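Long-range contacts in aggregative adherence fimbrial subunit AggA (Escherichia coli O104:H4 str. C227-11, PDB 4PH8), which forms, as the major subunit, the shaft of type I aggregative adherence fimbriae, which serve in cell adhesion and probably bind host fibronectin: residues T77-I82 / T93-Y98; A38-S43 / V53-T58; N62-Q67 / M128-A133. All coordinates share one frame; numbering follows the deposited sequence.

Contact 1 of 3, residues T77-I82 / T93-Y98; sequences TLNPSI and TDAKIY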
loop_
_atom_site.group_PDB
_atom_site.type_symbol
_atom_site.label_atom_id
_atom_site.label_comp_id
_atom_site.label_asym_id
_atom_site.label_seq_id
_atom_site.Cartn_x
_atom_site.Cartn_y
_atom_site.Cartn_z
ATOM N N THR A 77 -5.248 -2.296 -12.969
ATOM C CA THR A 77 -3.973 -1.818 -12.486
ATOM C C THR A 77 -4.180 -0.361 -12.120
ATOM O O THR A 77 -4.598 0.442 -12.951
ATOM C CB THR A 77 -2.912 -1.988 -13.583
ATOM O OG1 THR A 77 -2.858 -3.371 -13.961
ATOM C CG2 THR A 77 -1.548 -1.536 -13.108
ATOM N N LEU A 78 -3.907 -0.033 -10.862
ATOM C CA LEU A 78 -4.296 1.251 -10.293
ATOM C C LEU A 78 -3.069 2.034 -9.853
ATOM O O LEU A 78 -2.148 1.491 -9.230
ATOM C CB LEU A 78 -5.255 1.034 -9.117
ATOM C CG LEU A 78 -6.516 0.212 -9.428
ATOM C CD1 LEU A 78 -7.295 -0.103 -8.169
ATOM C CD2 LEU A 78 -7.404 0.958 -10.413
ATOM N N ASN A 79 -3.054 3.310 -10.200
ATOM C CA ASN A 79 -1.953 4.185 -9.824
ATOM C C ASN A 79 -2.262 4.855 -8.484
ATOM O O ASN A 79 -3.298 5.517 -8.347
ATOM C CB ASN A 79 -1.736 5.244 -10.887
ATOM C CG ASN A 79 -0.406 5.960 -10.735
ATOM O OD1 ASN A 79 0.597 5.380 -10.301
ATOM N ND2 ASN A 79 -0.385 7.217 -11.114
ATOM N N PRO A 80 -1.377 4.675 -7.491
ATOM C CA PRO A 80 -1.666 5.259 -6.184
ATOM C C PRO A 80 -1.504 6.772 -6.094
ATOM O O PRO A 80 -0.705 7.381 -6.817
ATOM C CB PRO A 80 -0.660 4.592 -5.236
ATOM C CG PRO A 80 0.328 3.908 -6.092
ATOM C CD PRO A 80 -0.196 3.800 -7.483
ATOM N N SER A 81 -2.259 7.338 -5.160
ATOM C CA SER A 81 -2.017 8.656 -4.604
ATOM C C SER A 81 -1.468 8.487 -3.203
ATOM O O SER A 81 -1.851 7.560 -2.493
ATOM C CB SER A 81 -3.319 9.436 -4.564
ATOM O OG SER A 81 -3.766 9.624 -5.887
ATOM N N ILE A 82 -0.583 9.390 -2.817
ATOM C CA ILE A 82 0.165 9.278 -1.577
ATOM C C ILE A 82 0.131 10.593 -0.818
ATOM O O ILE A 82 -0.114 11.672 -1.393
ATOM C CB ILE A 82 1.612 8.799 -1.833
ATOM C CG1 ILE A 82 2.440 9.852 -2.586
ATOM C CG2 ILE A 82 1.579 7.464 -2.557
ATOM C CD1 ILE A 82 3.887 9.430 -2.838
ATOM N N THR A 93 8.861 7.577 -11.903
ATOM C CA THR A 93 8.935 6.614 -13.000
ATOM C C THR A 93 8.447 5.239 -12.537
ATOM O O THR A 93 8.051 4.417 -13.356
ATOM C CB THR A 93 10.355 6.526 -13.597
ATOM O OG1 THR A 93 11.298 6.217 -12.567
ATOM C CG2 THR A 93 10.743 7.846 -14.236
ATOM N N ASP A 94 8.457 5.012 -11.221
ATOM C CA ASP A 94 7.901 3.802 -10.617
ATOM C C ASP A 94 6.899 4.180 -9.515
ATOM O O ASP A 94 7.022 5.244 -8.902
ATOM C CB ASP A 94 9.016 2.952 -10.025
ATOM C CG ASP A 94 8.563 1.549 -9.726
ATOM O OD1 ASP A 94 8.448 0.751 -10.697
ATOM O OD2 ASP A 94 8.311 1.260 -8.537
ATOM N N ALA A 95 5.921 3.312 -9.266
ATOM C CA ALA A 95 4.860 3.614 -8.290
ATOM C C ALA A 95 5.167 3.126 -6.875
ATOM O O ALA A 95 4.366 3.353 -5.974
ATOM C CB ALA A 95 3.527 3.048 -8.750
ATOM N N LYS A 96 6.297 2.457 -6.661
ATOM C CA LYS A 96 6.684 2.076 -5.297
ATOM C C LYS A 96 6.824 3.345 -4.448
ATOM O O LYS A 96 7.342 4.356 -4.902
ATOM C CB LYS A 96 7.965 1.248 -5.301
ATOM C CG LYS A 96 8.487 0.868 -3.931
ATOM C CD LYS A 96 9.649 -0.110 -4.028
ATOM C CE LYS A 96 9.191 -1.510 -4.369
ATOM N NZ LYS A 96 10.368 -2.390 -4.621
ATOM N N ILE A 97 6.319 3.291 -3.220
ATOM C CA ILE A 97 6.238 4.468 -2.364
ATOM C C ILE A 97 7.122 4.299 -1.151
ATOM O O ILE A 97 7.151 3.219 -0.575
ATOM C CB ILE A 97 4.795 4.618 -1.849
ATOM C CG1 ILE A 97 3.813 4.580 -3.024
ATOM C CG2 ILE A 97 4.650 5.879 -1.004
ATOM C CD1 ILE A 97 2.425 4.101 -2.624
ATOM N N TYR A 98 7.800 5.366 -0.738
ATOM C CA TYR A 98 8.502 5.361 0.528
ATOM C C TYR A 98 8.245 6.642 1.282
ATOM O O TYR A 98 7.777 7.644 0.722
ATOM C CB TYR A 98 10.016 5.178 0.326
ATOM C CG TYR A 98 10.663 6.283 -0.467
ATOM C CD1 TYR A 98 10.719 6.220 -1.852
ATOM C CD2 TYR A 98 11.209 7.390 0.165
ATOM C CE1 TYR A 98 11.294 7.235 -2.590
ATOM C CE2 TYR A 98 11.777 8.420 -0.566
ATOM C CZ TYR A 98 11.826 8.330 -1.937
ATOM O OH TYR A 98 12.401 9.349 -2.663
#
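Asn-79 and Ala-95 mark one close approach of the two backbones, their CA atoms 7.0 Å apart, and Ile-82 and Ile-97 mark another, with 7.8 Å between CA atoms. No hydrogen bond joins the segments, so the contact is made mainly by side chains. At one end the methyl of Ala-95 meets two neighbours: OD1 of Asn-79 lies 4.1 Å from Ala-95 CB, and Pro-80 CD packs on the same CB at 4.0 Å. A small residue suits this place, because the proline ring comes up almost to the opposite main chain.

In this beta sandwich strand 75-82 is broken at Asn-79 and Pro-80: before the break Leu-78 bonds through its backbone to Trp-64 of strand 52-68, and after it Ser-81 bonds to Ser-111 of strand 108-114. Proline, with no N-H to offer, fits such a change of partner.

Ile-97 buries more surface in this contact than any other residue of the two segments. Its CD1 reaches Pro-80 CG at 4.1 Å and presses against Ile-82 CG2 at 3.5 Å, tighter than usual for two carbons. Ile-82 holds CG1 between its backbone N and carbonyl carbon (chi1 68°), which directs CG2 at the end of Ile-97 and lets CD1 run past the Ile-97 CG2 branch. Phe-88 packs on both isoleucines. Ahead of the strand, Asp-94 makes an Asx turn: Lys-96 N donates to Asp-94 OD2 over 3.0 Å, nearly straight at 160° but from above the carboxylate plane.

Contact 2 of 3, residues A38-S43 / V53-T58; sequences AKVTTS and VWLWGT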
loop_
_atom_site.group_PDB
_atom_site.type_symbol
_atom_site.label_atom_id
_atom_site.label_comp_id
_atom_site.label_asym_id
_atom_site.label_seq_id
_atom_site.Cartn_x
_atom_site.Cartn_y
_atom_site.Cartn_z
ATOM N N ALA A 38 -4.337 2.308 2.230
ATOM C CA ALA A 38 -3.413 1.600 3.091
ATOM C C ALA A 38 -2.597 2.624 3.877
ATOM O O ALA A 38 -2.362 3.749 3.422
ATOM C CB ALA A 38 -2.494 0.708 2.279
ATOM N N LYS A 39 -2.160 2.207 5.049
ATOM C CA LYS A 39 -1.406 3.049 5.952
ATOM C C LYS A 39 -0.317 2.186 6.567
ATOM O O LYS A 39 -0.568 1.046 6.945
ATOM C CB LYS A 39 -2.371 3.614 7.021
ATOM C CG LYS A 39 -1.772 4.104 8.316
ATOM C CD LYS A 39 -2.816 4.729 9.238
ATOM C CE LYS A 39 -3.831 3.763 9.852
ATOM N NZ LYS A 39 -3.299 2.580 10.544
ATOM N N VAL A 40 0.896 2.728 6.644
ATOM C CA VAL A 40 2.046 1.989 7.165
ATOM C C VAL A 40 2.755 2.829 8.228
ATOM O O VAL A 40 2.944 4.031 8.074
ATOM C CB VAL A 40 3.058 1.596 6.040
ATOM C CG1 VAL A 40 4.117 0.662 6.599
ATOM C CG2 VAL A 40 2.334 0.945 4.878
ATOM N N THR A 41 3.144 2.184 9.316
ATOM C CA THR A 41 3.903 2.863 10.352
ATOM C C THR A 41 4.843 1.852 10.980
ATOM O O THR A 41 4.912 0.688 10.558
ATOM C CB THR A 41 2.970 3.532 11.395
ATOM O OG1 THR A 41 3.721 4.440 12.229
ATOM C CG2 THR A 41 2.243 2.499 12.233
ATOM N N THR A 42 5.592 2.314 11.969
ATOM C CA THR A 42 6.444 1.438 12.740
ATOM C C THR A 42 6.498 1.985 14.178
ATOM O O THR A 42 5.772 2.921 14.508
ATOM C CB THR A 42 7.843 1.315 12.074
ATOM O OG1 THR A 42 8.643 0.383 12.805
ATOM C CG2 THR A 42 8.539 2.663 12.051
ATOM N N SER A 43 7.355 1.414 15.024
ATOM C CA SER A 43 7.393 1.792 16.449
ATOM C C SER A 43 7.970 3.197 16.672
ATOM O O SER A 43 8.723 3.730 15.839
ATOM C CB SER A 43 8.208 0.781 17.243
ATOM O OG SER A 43 9.574 0.889 16.860
ATOM N N VAL A 53 9.533 3.763 5.664
ATOM C CA VAL A 53 8.534 2.768 5.356
ATOM C C VAL A 53 8.202 2.794 3.879
ATOM O O VAL A 53 8.421 3.794 3.192
ATOM C CB VAL A 53 7.271 2.898 6.221
ATOM C CG1 VAL A 53 7.582 2.553 7.659
ATOM C CG2 VAL A 53 6.637 4.281 6.116
ATOM N N TRP A 54 7.692 1.662 3.402
ATOM C CA TRP A 54 7.442 1.427 1.997
ATOM C C TRP A 54 6.091 0.778 1.816
ATOM O O TRP A 54 5.616 0.049 2.695
ATOM C CB TRP A 54 8.480 0.467 1.420
ATOM C CG TRP A 54 9.871 0.970 1.456
ATOM C CD1 TRP A 54 10.719 0.960 2.518
ATOM C CD2 TRP A 54 10.598 1.531 0.362
ATOM N NE1 TRP A 54 11.940 1.496 2.158
ATOM C CE2 TRP A 54 11.890 1.853 0.838
ATOM C CE3 TRP A 54 10.281 1.803 -0.972
ATOM C CZ2 TRP A 54 12.860 2.439 0.025
ATOM C CZ3 TRP A 54 11.246 2.383 -1.781
ATOM C CH2 TRP A 54 12.524 2.694 -1.271
ATOM N N LEU A 55 5.518 1.031 0.646
ATOM C CA LEU A 55 4.284 0.441 0.216
ATOM C C LEU A 55 4.376 0.211 -1.279
ATOM O O LEU A 55 4.853 1.075 -2.018
ATOM C CB LEU A 55 3.160 1.407 0.544
ATOM C CG LEU A 55 1.714 1.017 0.512
ATOM C CD1 LEU A 55 1.432 -0.249 1.317
ATOM C CD2 LEU A 55 0.909 2.181 1.073
ATOM N N TRP A 56 3.927 -0.954 -1.731
ATOM C CA TRP A 56 3.930 -1.243 -3.156
ATOM C C TRP A 56 2.938 -2.327 -3.505
ATOM O O TRP A 56 2.540 -3.110 -2.654
ATOM C CB TRP A 56 5.345 -1.590 -3.686
ATOM C CG TRP A 56 5.958 -2.905 -3.238
ATOM C CD1 TRP A 56 6.011 -4.072 -3.956
ATOM C CD2 TRP A 56 6.666 -3.167 -2.009
ATOM N NE1 TRP A 56 6.682 -5.038 -3.246
ATOM C CE2 TRP A 56 7.103 -4.512 -2.055
ATOM C CE3 TRP A 56 6.964 -2.405 -0.882
ATOM C CZ2 TRP A 56 7.807 -5.108 -1.012
ATOM C CZ3 TRP A 56 7.673 -3.000 0.157
ATOM C CH2 TRP A 56 8.083 -4.345 0.084
ATOM N N GLY A 57 2.562 -2.355 -4.779
ATOM C CA GLY A 57 1.652 -3.346 -5.322
ATOM C C GLY A 57 2.391 -4.362 -6.177
ATOM O O GLY A 57 3.625 -4.364 -6.255
ATOM N N THR A 58 1.614 -5.221 -6.822
ATOM C CA THR A 58 2.143 -6.361 -7.564
ATOM C C THR A 58 2.129 -6.161 -9.079
ATOM O O THR A 58 2.550 -7.041 -9.813
ATOM C CB THR A 58 1.319 -7.621 -7.239
ATOM O OG1 THR A 58 -0.058 -7.377 -7.542
ATOM C CG2 THR A 58 1.453 -7.977 -5.758
#
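Val-53 faces Val-40 across the interior of the sandwich, on the short strand segments 53-56 and 38-41, whose axes approach to 7.1 Å and run nearly antiparallel, at 155°. They share no hydrogen bond; apolar side chains close the space between them. The two valines lie alongside each other, pointing opposite ways, with CG1 of Val-40 settling 3.9 Å from Val-53 CB. Val-53 CG1, anti to its own carbonyl carbon (chi1 -68°), touches that same Val-40 methyl and also extends to the edge of the contact, 4.5 Å from Thr-42 CG2. Threonine suits that margin: its methyl faces the core while OG1 bonds to Pro-15 O.

At Trp-54 it is the backbone that takes part, its carbonyl O lying 4.0 Å from Val-40 CG2. Leu-55 then turns inward again and uses both ends of its fork. CD1 packs on Val-40 CG2 at 3.9 Å, and CD2 lies the same 3.9 Å from Ala-38 CB; alanine's single methyl suits a place where the leucine branch comes this near.

Leu-108 of strand 108-114 packs on both Val-53 and Leu-55, while Leu-130 and Ala-132 of strand 124-138 cover Ala-38 and Val-40. Strand 34-41 pairs with strands 17-20 and 108-114. Between the two segments the chain forms helix 44-49, N-capped by Ser-43 and tied by the Cys-14 to Cys-46 disulfide to the residues preceding strand 17-20.

Contact 3 of 3, residues N62-Q67 / M128-A133; sequences NKWVLQ and MILHAA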
loop_
_atom_site.group_PDB
_atom_site.type_symbol
_atom_site.label_atom_id
_atom_site.label_comp_id
_atom_site.label_asym_id
_atom_site.label_seq_id
_atom_site.Cartn_x
_atom_site.Cartn_y
_atom_site.Cartn_z
ATOM N N ASN A 62 5.073 -1.538 -9.945
ATOM C CA ASN A 62 4.562 -1.663 -8.571
ATOM C C ASN A 62 3.206 -1.007 -8.360
ATOM O O ASN A 62 2.826 -0.686 -7.228
ATOM C CB ASN A 62 5.612 -1.182 -7.590
ATOM C CG ASN A 62 6.863 -2.041 -7.643
ATOM O OD1 ASN A 62 6.805 -3.259 -7.451
ATOM N ND2 ASN A 62 7.993 -1.423 -7.915
ATOM N N LYS A 63 2.439 -0.883 -9.441
ATOM C CA LYS A 63 1.071 -0.385 -9.343
ATOM C C LYS A 63 0.191 -1.414 -8.622
ATOM O O LYS A 63 0.544 -2.578 -8.483
ATOM C CB LYS A 63 0.515 0.009 -10.719
ATOM C CG LYS A 63 1.156 1.280 -11.238
ATOM C CD LYS A 63 0.674 1.723 -12.611
ATOM C CE LYS A 63 1.576 2.838 -13.127
ATOM N NZ LYS A 63 1.242 3.285 -14.505
ATOM N N TRP A 64 -0.926 -0.955 -8.090
ATOM C CA TRP A 64 -1.780 -1.818 -7.294
ATOM C C TRP A 64 -2.751 -2.534 -8.207
ATOM O O TRP A 64 -3.314 -1.914 -9.085
ATOM C CB TRP A 64 -2.538 -0.966 -6.280
ATOM C CG TRP A 64 -1.662 -0.210 -5.302
ATOM C CD1 TRP A 64 -0.313 0.002 -5.367
ATOM C CD2 TRP A 64 -2.113 0.468 -4.124
ATOM N NE1 TRP A 64 0.109 0.755 -4.290
ATOM C CE2 TRP A 64 -0.978 1.049 -3.508
ATOM C CE3 TRP A 64 -3.362 0.620 -3.515
ATOM C CZ2 TRP A 64 -1.061 1.784 -2.326
ATOM C CZ3 TRP A 64 -3.443 1.351 -2.330
ATOM C CH2 TRP A 64 -2.288 1.932 -1.753
ATOM N N VAL A 65 -2.923 -3.844 -8.019
ATOM C CA VAL A 65 -3.768 -4.641 -8.927
ATOM C C VAL A 65 -4.992 -5.202 -8.202
ATOM O O VAL A 65 -4.870 -5.995 -7.278
ATOM C CB VAL A 65 -2.972 -5.788 -9.580
ATOM C CG1 VAL A 65 -3.843 -6.569 -10.559
ATOM C CG2 VAL A 65 -1.734 -5.238 -10.273
ATOM N N LEU A 66 -6.170 -4.771 -8.634
ATOM C CA LEU A 66 -7.415 -5.346 -8.156
ATOM C C LEU A 66 -7.771 -6.496 -9.100
ATOM O O LEU A 66 -8.131 -6.265 -10.260
ATOM C CB LEU A 66 -8.517 -4.289 -8.126
ATOM C CG LEU A 66 -9.825 -4.686 -7.427
ATOM C CD1 LEU A 66 -9.649 -4.922 -5.932
ATOM C CD2 LEU A 66 -10.885 -3.622 -7.645
ATOM N N GLN A 67 -7.682 -7.720 -8.578
ATOM C CA GLN A 67 -7.618 -8.947 -9.390
ATOM C C GLN A 67 -8.822 -9.858 -9.143
ATOM O O GLN A 67 -9.111 -10.215 -7.999
ATOM C CB GLN A 67 -6.320 -9.696 -9.038
ATOM C CG GLN A 67 -6.157 -11.077 -9.656
ATOM C CD GLN A 67 -5.848 -11.010 -11.137
ATOM O OE1 GLN A 67 -4.798 -10.502 -11.532
ATOM N NE2 GLN A 67 -6.761 -11.513 -11.967
ATOM N N MET A 128 -6.745 -7.434 -3.751
ATOM C CA MET A 128 -5.638 -6.570 -4.126
ATOM C C MET A 128 -4.546 -6.719 -3.087
ATOM O O MET A 128 -4.758 -6.410 -1.927
ATOM C CB MET A 128 -6.116 -5.126 -4.199
ATOM C CG MET A 128 -5.045 -4.108 -4.536
ATOM S SD MET A 128 -5.761 -2.589 -5.209
ATOM C CE MET A 128 -6.772 -2.099 -3.833
ATOM N N ILE A 129 -3.401 -7.235 -3.514
ATOM C CA ILE A 129 -2.305 -7.524 -2.609
ATOM C C ILE A 129 -1.453 -6.290 -2.476
ATOM O O ILE A 129 -1.016 -5.722 -3.474
ATOM C CB ILE A 129 -1.408 -8.645 -3.157
ATOM C CG1 ILE A 129 -2.215 -9.923 -3.349
ATOM C CG2 ILE A 129 -0.240 -8.905 -2.226
ATOM C CD1 ILE A 129 -1.532 -10.897 -4.285
ATOM N N LEU A 130 -1.196 -5.893 -1.238
ATOM C CA LEU A 130 -0.263 -4.819 -0.988
ATOM C C LEU A 130 0.886 -5.318 -0.150
ATOM O O LEU A 130 0.716 -6.152 0.743
ATOM C CB LEU A 130 -0.950 -3.655 -0.300
ATOM C CG LEU A 130 -2.019 -2.933 -1.111
ATOM C CD1 LEU A 130 -2.520 -1.764 -0.297
ATOM C CD2 LEU A 130 -1.509 -2.456 -2.460
ATOM N N HIS A 131 2.066 -4.809 -0.470
ATOM C CA HIS A 131 3.255 -5.132 0.273
ATOM C C HIS A 131 3.667 -3.893 1.020
ATOM O O HIS A 131 3.549 -2.782 0.498
ATOM C CB HIS A 131 4.376 -5.505 -0.678
ATOM C CG HIS A 131 4.180 -6.817 -1.359
ATOM N ND1 HIS A 131 4.701 -7.989 -0.859
ATOM C CD2 HIS A 131 3.554 -7.143 -2.513
ATOM C CE1 HIS A 131 4.405 -8.981 -1.678
ATOM N NE2 HIS A 131 3.697 -8.494 -2.681
ATOM N N ALA A 132 4.195 -4.082 2.218
ATOM C CA ALA A 132 4.728 -2.973 2.994
ATOM C C ALA A 132 6.041 -3.389 3.630
ATOM O O ALA A 132 6.278 -4.571 3.897
ATOM C CB ALA A 132 3.750 -2.536 4.065
ATOM N N ALA A 133 6.902 -2.418 3.869
ATOM C CA ALA A 133 8.161 -2.713 4.537
ATOM C C ALA A 133 8.641 -1.543 5.353
ATOM O O ALA A 133 8.137 -0.422 5.224
ATOM C CB ALA A 133 9.233 -3.130 3.523
HETATM O O HOH W 1 -1.243 -5.273 -6.074
HETATM O O HOH W 2 -3.239 -7.944 -6.328
#
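Trp-64 turns one face of its indole to Leu-130, at a place where two antiparallel neighbours of the beta sandwich, strands 52-68 and 124-138, have parted enough to admit water. Leu-130 CD2 stands 3.6 Å from the centroid of the five-membered ring and 17° off its normal, a CH-pi contact, while CD1 of the same leucine reaches over the six-membered ring. A wide, flat side chain suits this spot because it can receive both methyls at once. Nearer the backbone, Trp-64 CB touches Met-128 SD at 3.8 Å; methionine suits this place because its flexible, unbranched chain passes Val-65 O with CB and CG and still brings SD to the tryptophan.

Val-65 carries the polar part. No direct hydrogen bond crosses between the segments, and two waters stand in for the pair of direct bonds between Val-65 and Ile-129. Val-65 N donates to one at 2.9 Å, and that water donates a hydrogen bond to Ile-129 O at 2.6 Å. The other donates to Val-65 O at 2.7 Å and accepts from Ile-129 N at 2.9 Å, so both main-chain groups of each residue are satisfied. Just beyond, Gln-67 bonds directly to the backbone of Thr-127.

Leu-66 returns to the apolar side. With CG anti to the backbone N (chi1 -170°), it brings CD1 against Met-128 CB, the two side chains crossing at about a right angle. Beside the bridging water, Met-128 CA also directs its hydrogen at Val-65 O, with 3.3 Å between CA and O and 141° at the hydrogen.

In the fold
Strand 52-68 supplies a segment to contacts 2 and 3, and both segments of contact 1 pair with it. The centres of contacts 2 and 3 lie about 10 Å apart, and residues of contact 2 pair directly with the second strand of contact 3, through probable hydrogen bonds from Trp-54 N to Ala-133 O and from His-131 N to Trp-56 O, each at 2.8 Å. Contact 1 has its centre about 12 Å from that of contact 2 and 10 Å from that of contact 3. Probable hydrogen bonds tie it to them: Ile-97 N to Leu-55 O (2.9 Å), Leu-78 N to Trp-64 O (2.7 Å) and Asn-62 ND2 to Asp-94 OD2 (2.8 Å). Along the chain, contact 2 closes before the other two open.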